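Local atomic coordinates of 3-hydroxyisobutyrate dehydrogenase (Thermus thermophilus, PDB entry 2CVZ), a protein that catalyses the NADP-dependent oxidation of 3-hydroxyisobutyrate, probably to methylmalonate semialdehyde, a step of valine catabolism. Residues Val4-Leu9 and Gly18-Arg23; Arg22-Leu27 and Phe145-Lys150; Arg57-Cys62 and Pro78-Gly83. All blocks are in the same frame, centred on the assembly; numbering follows the deposited sequence.

Contact 1 of 3, residues Val4-Leu9 and Gly18-Arg23; sequences VAFIGL and GHLARR. With NDP (NADPH dihydro-nicotinamide-adenine-dinucleotide phosphate), chain G.
Phe6 and Leu20 meet at about a right angle where strand 4-7 packs against helix 13-23, the first strand and helix of the Rossmann-type beta-alpha-beta unit that ends in strand 26-29. Leu20 brings a methyl, CD1, to the edge of the Phe6 ring, near the ring plane, with CD1 of Leu20 3.7 Å from CD1 of Phe6. The ring swings into this position because its CG lies anti to the backbone N (chi1 -157°). Two residues back on the same face of the strand, Val4 also points at the helix and makes a looser contact, its CG2 4.5 Å from CB of Leu20. Leu20 is thus the one helix residue that meets both strand side chains, and Phe60 of the neighbouring strand 58-61 packs against it as well. All three residues of the contact are buried and apolar. Past the strand the chain turns through Gly8, whose backbone angles (phi 97°, psi 82°) would press a side chain against the preceding carbonyl, in a glycine pattern consistent with the dinucleotide-binding GxGxxG turn. Here the protein reaches NADPH: the backbone N of Leu9 lies 3.2 Å from O3B of the cofactor.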
loop_
_atom_site.group_PDB
_atom_site.type_symbol
_atom_site.label_atom_id
_atom_site.label_comp_id
_atom_site.label_asym_id
_atom_site.label_seq_id
_atom_site.Cartn_x
_atom_site.Cartn_y
_atom_site.Cartn_z
ATOM N N VAL C 4 -19.211 14.915 41.278
ATOM C CA VAL C 4 -18.846 14.597 39.909
ATOM C C VAL C 4 -19.617 13.330 39.572
ATOM O O VAL C 4 -20.120 12.649 40.468
ATOM C CB VAL C 4 -17.327 14.357 39.755
ATOM C CG1 VAL C 4 -16.568 15.621 40.141
ATOM C CG2 VAL C 4 -16.888 13.179 40.614
ATOM N N ALA C 5 -19.738 13.021 38.288
ATOM C CA ALA C 5 -20.469 11.830 37.886
ATOM C C ALA C 5 -19.780 11.203 36.694
ATOM O O ALA C 5 -19.147 11.901 35.907
ATOM C CB ALA C 5 -21.907 12.194 37.533
ATOM N N PHE C 6 -19.898 9.886 36.565
ATOM C CA PHE C 6 -19.273 9.189 35.451
ATOM C C PHE C 6 -20.290 8.300 34.745
ATOM O O PHE C 6 -21.055 7.575 35.389
ATOM C CB PHE C 6 -18.106 8.331 35.946
ATOM C CG PHE C 6 -17.089 8.023 34.881
ATOM C CD1 PHE C 6 -15.913 8.766 34.791
ATOM C CD2 PHE C 6 -17.313 7.011 33.951
ATOM C CE1 PHE C 6 -14.976 8.503 33.787
ATOM C CE2 PHE C 6 -16.384 6.741 32.946
ATOM C CZ PHE C 6 -15.213 7.488 32.865
ATOM N N ILE C 7 -20.291 8.364 33.417
ATOM C CA ILE C 7 -21.198 7.564 32.605
ATOM C C ILE C 7 -20.393 6.625 31.717
ATOM O O ILE C 7 -19.510 7.068 30.983
ATOM C CB ILE C 7 -22.073 8.458 31.699
ATOM C CG1 ILE C 7 -22.980 9.343 32.556
ATOM C CG2 ILE C 7 -22.886 7.593 30.748
ATOM C CD1 ILE C 7 -23.747 10.384 31.763
ATOM N N GLY C 8 -20.698 5.333 31.788
ATOM C CA GLY C 8 -19.989 4.361 30.975
ATOM C C GLY C 8 -18.862 3.691 31.734
ATOM O O GLY C 8 -17.699 4.073 31.608
ATOM N N LEU C 9 -19.209 2.677 32.522
ATOM C CA LEU C 9 -18.221 1.955 33.314
ATOM C C LEU C 9 -17.670 0.749 32.560
ATOM O O LEU C 9 -17.869 -0.395 32.969
ATOM C CB LEU C 9 -18.851 1.511 34.639
ATOM C CG LEU C 9 -19.537 2.633 35.426
ATOM C CD1 LEU C 9 -20.190 2.064 36.678
ATOM C CD2 LEU C 9 -18.514 3.704 35.798
ATOM N N GLY C 18 -13.215 4.911 39.245
ATOM C CA GLY C 18 -12.746 4.463 40.544
ATOM C C GLY C 18 -11.837 5.507 41.166
ATOM O O GLY C 18 -11.925 5.793 42.364
ATOM N N HIS C 19 -10.953 6.081 40.356
ATOM C CA HIS C 19 -10.048 7.109 40.854
ATOM C C HIS C 19 -10.838 8.325 41.319
ATOM O O HIS C 19 -10.527 8.919 42.353
ATOM C CB HIS C 19 -9.039 7.494 39.773
ATOM C CG HIS C 19 -7.975 6.463 39.569
ATOM N ND1 HIS C 19 -6.971 6.245 40.488
ATOM C CD2 HIS C 19 -7.799 5.542 38.592
ATOM C CE1 HIS C 19 -6.223 5.232 40.087
ATOM N NE2 HIS C 19 -6.704 4.788 38.939
ATOM N N LEU C 20 -11.871 8.684 40.563
ATOM C CA LEU C 20 -12.708 9.820 40.926
ATOM C C LEU C 20 -13.461 9.546 42.226
ATOM O O LEU C 20 -13.560 10.414 43.087
ATOM C CB LEU C 20 -13.730 10.108 39.823
ATOM C CG LEU C 20 -13.220 10.650 38.487
ATOM C CD1 LEU C 20 -14.369 10.701 37.494
ATOM C CD2 LEU C 20 -12.626 12.037 38.687
ATOM N N ALA C 21 -13.990 8.332 42.355
ATOM C CA ALA C 21 -14.767 7.949 43.531
ATOM C C ALA C 21 -14.005 8.010 44.851
ATOM O O ALA C 21 -14.593 8.286 45.897
ATOM C CB ALA C 21 -15.357 6.549 43.332
ATOM N N ARG C 22 -12.705 7.748 44.816
ATOM C CA ARG C 22 -11.918 7.784 46.040
ATOM C C ARG C 22 -11.461 9.205 46.353
ATOM O O ARG C 22 -10.992 9.491 47.455
ATOM C CB ARG C 22 -10.702 6.856 45.911
ATOM C CG ARG C 22 -11.075 5.394 45.659
ATOM C CD ARG C 22 -9.888 4.464 45.870
ATOM N NE ARG C 22 -8.801 4.697 44.922
ATOM C CZ ARG C 22 -8.821 4.317 43.648
ATOM N NH1 ARG C 22 -9.876 3.677 43.161
ATOM N NH2 ARG C 22 -7.785 4.575 42.859
ATOM N N ARG C 23 -11.629 10.093 45.380
ATOM C CA ARG C 23 -11.206 11.485 45.508
ATOM C C ARG C 23 -12.338 12.471 45.814
ATOM O O ARG C 23 -12.195 13.343 46.678
ATOM C CB ARG C 23 -10.504 11.895 44.208
ATOM C CG ARG C 23 -9.822 13.252 44.206
ATOM C CD ARG C 23 -8.461 13.214 44.892
ATOM N NE ARG C 23 -7.573 14.246 44.365
ATOM C CZ ARG C 23 -6.784 14.087 43.305
ATOM N NH1 ARG C 23 -6.762 12.932 42.655
ATOM N NH2 ARG C 23 -6.025 15.089 42.886
HETATM P PA NDP G . -16.020 -0.995 26.583
HETATM O O1A NDP G . -15.341 -1.750 27.603
HETATM O O2A NDP G . -16.606 -1.617 25.343
HETATM O O5B NDP G . -17.181 -0.147 27.366
HETATM C C5B NDP G . -18.079 0.684 26.621
HETATM C C4B NDP G . -18.973 1.286 27.696
HETATM O O4B NDP G . -19.943 2.106 26.987
HETATM C C3B NDP G . -19.736 0.341 28.566
HETATM O O3B NDP G . -19.828 0.898 29.904
HETATM C C2B NDP G . -21.085 0.269 27.962
HETATM O O2B NDP G . -22.172 -0.189 28.770
HETATM C C1B NDP G . -21.219 1.654 27.410
HETATM N N9A NDP G . -22.197 1.729 26.289
HETATM C C8A NDP G . -22.138 1.104 25.022
HETATM N N7A NDP G . -23.193 1.415 24.294
HETATM C C5A NDP G . -23.963 2.243 25.062
HETATM C C6A NDP G . -25.194 2.909 24.865
HETATM N N6A NDP G . -25.851 2.779 23.712
HETATM N N1A NDP G . -25.700 3.682 25.858
HETATM C C2A NDP G . -25.030 3.810 27.027
HETATM N N3A NDP G . -23.862 3.225 27.314
HETATM C C4A NDP G . -23.374 2.445 26.279
HETATM O O3 NDP G . -15.121 0.198 26.092
HETATM P PN NDP G . -13.674 0.785 26.430
HETATM O O1N NDP G . -12.705 -0.272 26.124
HETATM O O2N NDP G . -13.824 1.306 27.829
HETATM O O5D NDP G . -13.635 2.043 25.448
HETATM C C5D NDP G . -14.521 3.197 25.621
HETATM C C4D NDP G . -13.871 4.389 24.853
HETATM O O4D NDP G . -12.528 4.515 25.315
HETATM C C3D NDP G . -13.756 4.113 23.351
HETATM O O3D NDP G . -14.032 5.324 22.632
HETATM C C2D NDP G . -12.352 3.599 23.169
HETATM O O2D NDP G . -11.966 3.733 21.812
HETATM C C1D NDP G . -11.631 4.562 24.202
HETATM N N1N NDP G . -10.300 4.081 24.685
HETATM C C2N NDP G . -10.153 2.700 24.995
HETATM C C3N NDP G . -8.845 2.284 25.475
HETATM C C7N NDP G . -8.605 0.880 25.829
HETATM O O7N NDP G . -7.463 0.388 25.934
HETATM N N7N NDP G . -9.642 0.057 26.074
HETATM C C4N NDP G . -7.832 3.244 25.599
HETATM C C5N NDP G . -8.001 4.563 25.293
HETATM C C6N NDP G . -9.234 4.985 24.837
HETATM P P2B NDP G . -22.457 -1.685 29.080
HETATM O O1X NDP G . -23.908 -1.687 29.355
HETATM O O2X NDP G . -21.629 -2.093 30.247
HETATM O O3X NDP G . -22.122 -2.537 27.857
#

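Contact 2 of 3, residues Arg22-Leu27 and Phe145-Lys150; sequences RRFPTL and FLAYAK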
loop_
_atom_site.group_PDB
_atom_site.type_symbol
_atom_site.label_atom_id
_atom_site.label_comp_id
_atom_site.label_asym_id
_atom_site.label_seq_id
_atom_site.Cartn_x
_atom_site.Cartn_y
_atom_site.Cartn_z
ATOM N N ARG C 22 -12.705 7.748 44.816
ATOM C CA ARG C 22 -11.918 7.784 46.040
ATOM C C ARG C 22 -11.461 9.205 46.353
ATOM O O ARG C 22 -10.992 9.491 47.455
ATOM C CB ARG C 22 -10.702 6.856 45.911
ATOM C CG ARG C 22 -11.075 5.394 45.659
ATOM C CD ARG C 22 -9.888 4.464 45.870
ATOM N NE ARG C 22 -8.801 4.697 44.922
ATOM C CZ ARG C 22 -8.821 4.317 43.648
ATOM N NH1 ARG C 22 -9.876 3.677 43.161
ATOM N NH2 ARG C 22 -7.785 4.575 42.859
ATOM N N ARG C 23 -11.629 10.093 45.380
ATOM C CA ARG C 23 -11.206 11.485 45.508
ATOM C C ARG C 23 -12.338 12.471 45.814
ATOM O O ARG C 23 -12.195 13.343 46.678
ATOM C CB ARG C 23 -10.504 11.895 44.208
ATOM C CG ARG C 23 -9.822 13.252 44.206
ATOM C CD ARG C 23 -8.461 13.214 44.892
ATOM N NE ARG C 23 -7.573 14.246 44.365
ATOM C CZ ARG C 23 -6.784 14.087 43.305
ATOM N NH1 ARG C 23 -6.762 12.932 42.655
ATOM N NH2 ARG C 23 -6.025 15.089 42.886
ATOM N N PHE C 24 -13.451 12.341 45.096
ATOM C CA PHE C 24 -14.601 13.234 45.259
ATOM C C PHE C 24 -15.901 12.444 45.374
ATOM O O PHE C 24 -15.958 11.271 44.998
ATOM C CB PHE C 24 -14.771 14.137 44.029
ATOM C CG PHE C 24 -13.490 14.680 43.472
ATOM C CD1 PHE C 24 -12.851 15.755 44.075
ATOM C CD2 PHE C 24 -12.939 14.131 42.318
ATOM C CE1 PHE C 24 -11.679 16.282 43.533
ATOM C CE2 PHE C 24 -11.771 14.649 41.770
ATOM C CZ PHE C 24 -11.140 15.726 42.376
ATOM N N PRO C 25 -16.968 13.081 45.890
ATOM C CA PRO C 25 -18.251 12.378 46.002
ATOM C C PRO C 25 -18.610 12.103 44.543
ATOM O O PRO C 25 -18.748 13.042 43.754
ATOM C CB PRO C 25 -19.167 13.428 46.628
ATOM C CG PRO C 25 -18.221 14.260 47.447
ATOM C CD PRO C 25 -17.042 14.413 46.515
ATOM N N THR C 26 -18.756 10.834 44.177
ATOM C CA THR C 26 -19.017 10.496 42.784
ATOM C C THR C 26 -20.254 9.657 42.507
ATOM O O THR C 26 -20.483 8.632 43.147
ATOM C CB THR C 26 -17.797 9.755 42.184
ATOM O OG1 THR C 26 -16.622 10.557 42.349
ATOM C CG2 THR C 26 -18.009 9.470 40.704
ATOM N N LEU C 27 -21.043 10.106 41.535
ATOM C CA LEU C 27 -22.240 9.391 41.119
ATOM C C LEU C 27 -21.870 8.627 39.851
ATOM O O LEU C 27 -21.174 9.158 38.985
ATOM C CB LEU C 27 -23.374 10.370 40.803
ATOM C CG LEU C 27 -23.804 11.372 41.876
ATOM C CD1 LEU C 27 -25.029 12.126 41.378
ATOM C CD2 LEU C 27 -24.117 10.649 43.184
ATOM N N PHE C 145 -9.795 17.881 38.578
ATOM C CA PHE C 145 -10.698 16.742 38.714
ATOM C C PHE C 145 -10.256 15.488 37.966
ATOM O O PHE C 145 -10.857 14.425 38.128
ATOM C CB PHE C 145 -12.098 17.137 38.246
ATOM C CG PHE C 145 -12.742 18.185 39.099
ATOM C CD1 PHE C 145 -13.241 17.863 40.356
ATOM C CD2 PHE C 145 -12.827 19.502 38.658
ATOM C CE1 PHE C 145 -13.817 18.841 41.167
ATOM C CE2 PHE C 145 -13.399 20.486 39.459
ATOM C CZ PHE C 145 -13.895 20.157 40.716
ATOM N N LEU C 146 -9.213 15.606 37.150
ATOM C CA LEU C 146 -8.727 14.468 36.376
ATOM C C LEU C 146 -7.879 13.544 37.243
ATOM O O LEU C 146 -6.684 13.367 37.004
ATOM C CB LEU C 146 -7.921 14.973 35.175
ATOM C CG LEU C 146 -8.643 16.051 34.360
ATOM C CD1 LEU C 146 -7.768 16.494 33.191
ATOM C CD2 LEU C 146 -9.979 15.509 33.861
ATOM N N ALA C 147 -8.519 12.944 38.242
ATOM C CA ALA C 147 -7.853 12.057 39.191
ATOM C C ALA C 147 -7.251 10.786 38.599
ATOM O O ALA C 147 -6.427 10.134 39.239
ATOM C CB ALA C 147 -8.826 11.688 40.317
ATOM N N TYR C 148 -7.661 10.432 37.386
ATOM C CA TYR C 148 -7.158 9.229 36.728
ATOM C C TYR C 148 -6.001 9.508 35.774
ATOM O O TYR C 148 -5.495 8.590 35.123
ATOM C CB TYR C 148 -8.293 8.559 35.949
ATOM C CG TYR C 148 -9.065 9.519 35.063
ATOM C CD1 TYR C 148 -8.473 10.103 33.941
ATOM C CD2 TYR C 148 -10.383 9.865 35.365
ATOM C CE1 TYR C 148 -9.177 11.012 33.141
ATOM C CE2 TYR C 148 -11.095 10.770 34.575
ATOM C CZ TYR C 148 -10.486 11.340 33.464
ATOM O OH TYR C 148 -11.188 12.236 32.685
ATOM N N ALA C 149 -5.573 10.765 35.708
ATOM C CA ALA C 149 -4.510 11.156 34.787
ATOM C C ALA C 149 -3.217 11.672 35.404
ATOM O O ALA C 149 -3.169 12.071 36.569
ATOM C CB ALA C 149 -5.048 12.207 33.818
ATOM N N LYS C 150 -2.167 11.649 34.589
ATOM C CA LYS C 150 -0.858 12.145 34.983
ATOM C C LYS C 150 -0.553 13.298 34.030
ATOM O O LYS C 150 -0.674 14.466 34.398
ATOM C CB LYS C 150 0.200 11.044 34.854
ATOM C CG LYS C 150 1.585 11.461 35.333
ATOM C CD LYS C 150 2.537 10.277 35.371
ATOM C CE LYS C 150 3.914 10.684 35.882
ATOM N NZ LYS C 150 4.831 9.512 35.990
#
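The Phe24 ring is covered on both faces. Over one face sits CD1 of Phe145, 3.6 Å from CZ of Phe24, displaced toward the rim; on the opposite face lies CG of Arg23, 3.3 Å above the plane and likewise off-centre. The two phenylalanines form an oblique aromatic pair, with centroids 5.1 Å apart and planes inclined at 54°. CD1 of Phe145 leads, lying over the CZ side of the Phe24 ring. CZ of Phe24 also approaches the backbone of its partner, 3.8 Å from CA of Phe145. The CB of Phe145 points away from the 22-27 segment, and CG set beside the backbone N (chi1 -65°) brings the ring back to Phe24.

Ala147 fills the remaining part of the contact. Its CB lies 4.4 Å from CE2 of Phe24, obliquely to that ring, and 3.4 Å from NH1 of Arg23. With CG anti to the backbone N, Arg23 lays that carbon over the ring, and a bend at chi2 (80°) turns the rest of the chain toward the alanine methyl. Just after Phe24 the chain is tied back on itself: OG1 of Thr26 donates to O of Phe24 over 2.8 Å, from above the carbonyl plane.

Ala147 stands in a type I beta turn from Leu146 to Ala149, overlapping an inverse gamma turn centred on Leu146. Val4 packs against both phenylalanines, while Leu20 touches Ala147. This is surface packing in the nucleotide-binding domain: the link between helix 13-23 and strand 26-29 of its first beta-alpha-beta unit meets the turn leading into strand 149-156, an edge strand of the sheet within this chain.

Contact 3 of 3, residues Arg57-Cys62 and Pro78-Gly83; sequences RVIFTC and PYLREG. With NDP (NADPH dihydro-nicotinamide-adenine-dinucleotide phosphate), chain G.
Arg57 starts out pointing away from its partner and then doubles back to grip Gly83. The contact lies in the Rossmann-type domain, at the end of a beta-alpha-beta crossover: strand 58-61, helix 66-76 and the loop 78-83 that leads into the parallel strand 85-88. Bends at chi2 (68°) and chi3 (69°) turn the Arg57 chain round, and NH1 of Arg57 donates to O of Gly83 over 3.1 Å, with an N-H...O angle of 155°. The oxygen lies at the guanidinium edge, in its plane, whereas the donor stands above the carbonyl plane. NE of Arg57 is engaged in a salt bridge with Glu2, so one guanidinium ties the loop to the chain's start. Shortening this side chain to an alanine is likely to cost Glu2 this salt bridge and the Gly83 carbonyl this donor. Gly83 itself has a positive phi, and a CB there would crowd both NH1 of Arg57 and the preceding carbonyl O. Arg81 is held separately, by the carbonyl of Ala54. Deeper in, Ile59 and Leu80 cross obliquely, touching by methyls alone, CD1 of Ile59 4.0 Å from CD2 of Leu80. At the far end of the strand segment, SG of Cys62 comes 3.6 Å from O4D of NADPH.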
loop_
_atom_site.group_PDB
_atom_site.type_symbol
_atom_site.label_atom_id
_atom_site.label_comp_id
_atom_site.label_asym_id
_atom_site.label_seq_id
_atom_site.Cartn_x
_atom_site.Cartn_y
_atom_site.Cartn_z
ATOM N N ARG C 57 -21.296 18.754 39.022
ATOM C CA ARG C 57 -20.688 19.982 38.525
ATOM C C ARG C 57 -19.884 19.584 37.291
ATOM O O ARG C 57 -19.725 20.364 36.350
ATOM C CB ARG C 57 -19.756 20.578 39.583
ATOM C CG ARG C 57 -18.836 21.681 39.070
ATOM C CD ARG C 57 -19.609 22.931 38.686
ATOM N NE ARG C 57 -20.180 23.596 39.854
ATOM C CZ ARG C 57 -20.894 24.716 39.807
ATOM N NH1 ARG C 57 -21.132 25.306 38.644
ATOM N NH2 ARG C 57 -21.361 25.251 40.928
ATOM N N VAL C 58 -19.378 18.356 37.309
ATOM C CA VAL C 58 -18.601 17.830 36.197
ATOM C C VAL C 58 -19.082 16.426 35.854
ATOM O O VAL C 58 -19.084 15.531 36.701
ATOM C CB VAL C 58 -17.094 17.760 36.525
ATOM C CG1 VAL C 58 -16.316 17.305 35.291
ATOM C CG2 VAL C 58 -16.598 19.115 37.001
ATOM N N ILE C 59 -19.497 16.250 34.607
ATOM C CA ILE C 59 -19.977 14.963 34.124
ATOM C C ILE C 59 -18.922 14.363 33.200
ATOM O O ILE C 59 -18.424 15.042 32.302
ATOM C CB ILE C 59 -21.293 15.126 33.330
ATOM C CG1 ILE C 59 -22.403 15.622 34.260
ATOM C CG2 ILE C 59 -21.683 13.806 32.682
ATOM C CD1 ILE C 59 -23.711 15.906 33.557
ATOM N N PHE C 60 -18.579 13.098 33.432
ATOM C CA PHE C 60 -17.599 12.399 32.603
ATOM C C PHE C 60 -18.274 11.292 31.807
ATOM O O PHE C 60 -19.206 10.653 32.290
ATOM C CB PHE C 60 -16.516 11.721 33.444
ATOM C CG PHE C 60 -15.613 12.662 34.179
ATOM C CD1 PHE C 60 -16.022 13.255 35.368
ATOM C CD2 PHE C 60 -14.331 12.921 33.706
ATOM C CE1 PHE C 60 -15.163 14.091 36.080
ATOM C CE2 PHE C 60 -13.463 13.756 34.410
ATOM C CZ PHE C 60 -13.880 14.341 35.598
ATOM N N THR C 61 -17.787 11.055 30.594
ATOM C CA THR C 61 -18.314 9.984 29.766
ATOM C C THR C 61 -17.164 9.265 29.082
ATOM O O THR C 61 -16.173 9.879 28.700
ATOM C CB THR C 61 -19.281 10.496 28.668
ATOM O OG1 THR C 61 -18.686 11.597 27.969
ATOM C CG2 THR C 61 -20.607 10.924 29.276
ATOM N N CYS C 62 -17.282 7.949 28.970
ATOM C CA CYS C 62 -16.277 7.159 28.280
ATOM C C CYS C 62 -17.058 6.040 27.621
ATOM O O CYS C 62 -17.142 4.923 28.138
ATOM C CB CYS C 62 -15.237 6.588 29.240
ATOM S SG CYS C 62 -13.851 5.867 28.342
ATOM N N PRO C 78 -32.783 17.656 29.204
ATOM C CA PRO C 78 -33.781 18.381 30.000
ATOM C C PRO C 78 -33.429 18.618 31.471
ATOM O O PRO C 78 -34.039 19.465 32.126
ATOM C CB PRO C 78 -35.035 17.524 29.836
ATOM C CG PRO C 78 -34.475 16.143 29.702
ATOM C CD PRO C 78 -33.317 16.357 28.755
ATOM N N TYR C 79 -32.443 17.887 31.982
ATOM C CA TYR C 79 -32.045 18.017 33.382
ATOM C C TYR C 79 -30.757 18.809 33.601
ATOM O O TYR C 79 -30.488 19.270 34.712
ATOM C CB TYR C 79 -31.893 16.625 33.998
ATOM C CG TYR C 79 -33.097 15.741 33.779
ATOM C CD1 TYR C 79 -34.320 16.037 34.378
ATOM C CD2 TYR C 79 -33.020 14.624 32.951
ATOM C CE1 TYR C 79 -35.441 15.240 34.156
ATOM C CE2 TYR C 79 -34.135 13.821 32.721
ATOM C CZ TYR C 79 -35.342 14.135 33.325
ATOM O OH TYR C 79 -36.446 13.348 33.097
ATOM N N LEU C 80 -29.963 18.966 32.544
ATOM C CA LEU C 80 -28.699 19.692 32.629
ATOM C C LEU C 80 -28.856 21.096 33.204
ATOM O O LEU C 80 -29.775 21.831 32.840
ATOM C CB LEU C 80 -28.046 19.772 31.248
ATOM C CG LEU C 80 -27.599 18.437 30.649
ATOM C CD1 LEU C 80 -27.091 18.652 29.233
ATOM C CD2 LEU C 80 -26.513 17.825 31.526
ATOM N N ARG C 81 -27.944 21.459 34.102
ATOM C CA ARG C 81 -27.965 22.767 34.746
ATOM C C ARG C 81 -26.821 23.640 34.248
ATOM O O ARG C 81 -25.750 23.141 33.909
ATOM C CB ARG C 81 -27.862 22.603 36.267
ATOM C CG ARG C 81 -28.987 21.774 36.871
ATOM C CD ARG C 81 -28.783 21.528 38.361
ATOM N NE ARG C 81 -27.528 20.833 38.637
ATOM C CZ ARG C 81 -26.384 21.438 38.946
ATOM N NH1 ARG C 81 -26.330 22.760 39.028
ATOM N NH2 ARG C 81 -25.291 20.719 39.164
ATOM N N GLU C 82 -27.054 24.947 34.212
ATOM C CA GLU C 82 -26.048 25.894 33.753
ATOM C C GLU C 82 -24.827 25.918 34.667
ATOM O O GLU C 82 -24.953 25.850 35.890
ATOM C CB GLU C 82 -26.659 27.294 33.654
ATOM C CG GLU C 82 -27.830 27.372 32.680
ATOM C CD GLU C 82 -28.431 28.762 32.580
ATOM O OE1 GLU C 82 -28.979 29.254 33.590
ATOM O OE2 GLU C 82 -28.355 29.361 31.487
ATOM N N GLY C 83 -23.645 26.010 34.063
ATOM C CA GLY C 83 -22.419 26.043 34.835
ATOM C C GLY C 83 -21.762 24.683 34.981
ATOM O O GLY C 83 -20.715 24.560 35.615
HETATM P PA NDP G . -16.020 -0.995 26.583
HETATM O O1A NDP G . -15.341 -1.750 27.603
HETATM O O2A NDP G . -16.606 -1.617 25.343
HETATM O O5B NDP G . -17.181 -0.147 27.366
HETATM C C5B NDP G . -18.079 0.684 26.621
HETATM C C4B NDP G . -18.973 1.286 27.696
HETATM O O4B NDP G . -19.943 2.106 26.987
HETATM C C3B NDP G . -19.736 0.341 28.566
HETATM O O3B NDP G . -19.828 0.898 29.904
HETATM C C2B NDP G . -21.085 0.269 27.962
HETATM O O2B NDP G . -22.172 -0.189 28.770
HETATM C C1B NDP G . -21.219 1.654 27.410
HETATM N N9A NDP G . -22.197 1.729 26.289
HETATM C C8A NDP G . -22.138 1.104 25.022
HETATM N N7A NDP G . -23.193 1.415 24.294
HETATM C C5A NDP G . -23.963 2.243 25.062
HETATM C C6A NDP G . -25.194 2.909 24.865
HETATM N N6A NDP G . -25.851 2.779 23.712
HETATM N N1A NDP G . -25.700 3.682 25.858
HETATM C C2A NDP G . -25.030 3.810 27.027
HETATM N N3A NDP G . -23.862 3.225 27.314
HETATM C C4A NDP G . -23.374 2.445 26.279
HETATM O O3 NDP G . -15.121 0.198 26.092
HETATM P PN NDP G . -13.674 0.785 26.430
HETATM O O1N NDP G . -12.705 -0.272 26.124
HETATM O O2N NDP G . -13.824 1.306 27.829
HETATM O O5D NDP G . -13.635 2.043 25.448
HETATM C C5D NDP G . -14.521 3.197 25.621
HETATM C C4D NDP G . -13.871 4.389 24.853
HETATM O O4D NDP G . -12.528 4.515 25.315
HETATM C C3D NDP G . -13.756 4.113 23.351
HETATM O O3D NDP G . -14.032 5.324 22.632
HETATM C C2D NDP G . -12.352 3.599 23.169
HETATM O O2D NDP G . -11.966 3.733 21.812
HETATM C C1D NDP G . -11.631 4.562 24.202
HETATM N N1N NDP G . -10.300 4.081 24.685
HETATM C C2N NDP G . -10.153 2.700 24.995
HETATM C C3N NDP G . -8.845 2.284 25.475
HETATM C C7N NDP G . -8.605 0.880 25.829
HETATM O O7N NDP G . -7.463 0.388 25.934
HETATM N N7N NDP G . -9.642 0.057 26.074
HETATM C C4N NDP G . -7.832 3.244 25.599
HETATM C C5N NDP G . -8.001 4.563 25.293
HETATM C C6N NDP G . -9.234 4.985 24.837
HETATM P P2B NDP G . -22.457 -1.685 29.080
HETATM O O1X NDP G . -23.908 -1.687 29.355
HETATM O O2X NDP G . -21.629 -2.093 30.247
HETATM O O3X NDP G . -22.122 -2.537 27.857
#

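In the fold
All three contacts belong to the nucleotide-binding domain and reach one mixed sheet, in which strands 26-29, 4-7 and 58-61 lie side by side. Contacts 1 and 2 are close neighbours, with centres about 6 Å apart; they share Arg22 and Arg23, near the end of helix 13-23. Contact 3 lies farther along the sheet, its centre about 13 Å from contact 1 and 15 Å from contact 2. Along the chain contact 2 opens where contact 1 ends, and the chain between its segments holds contact 3. Phe60 packs against parts of contacts 1 and 2. Contacts 1 and 3 both reach NADPH, from the loops that follow adjacent strands 4-7 and 58-61, whereas contact 2 is surface packing.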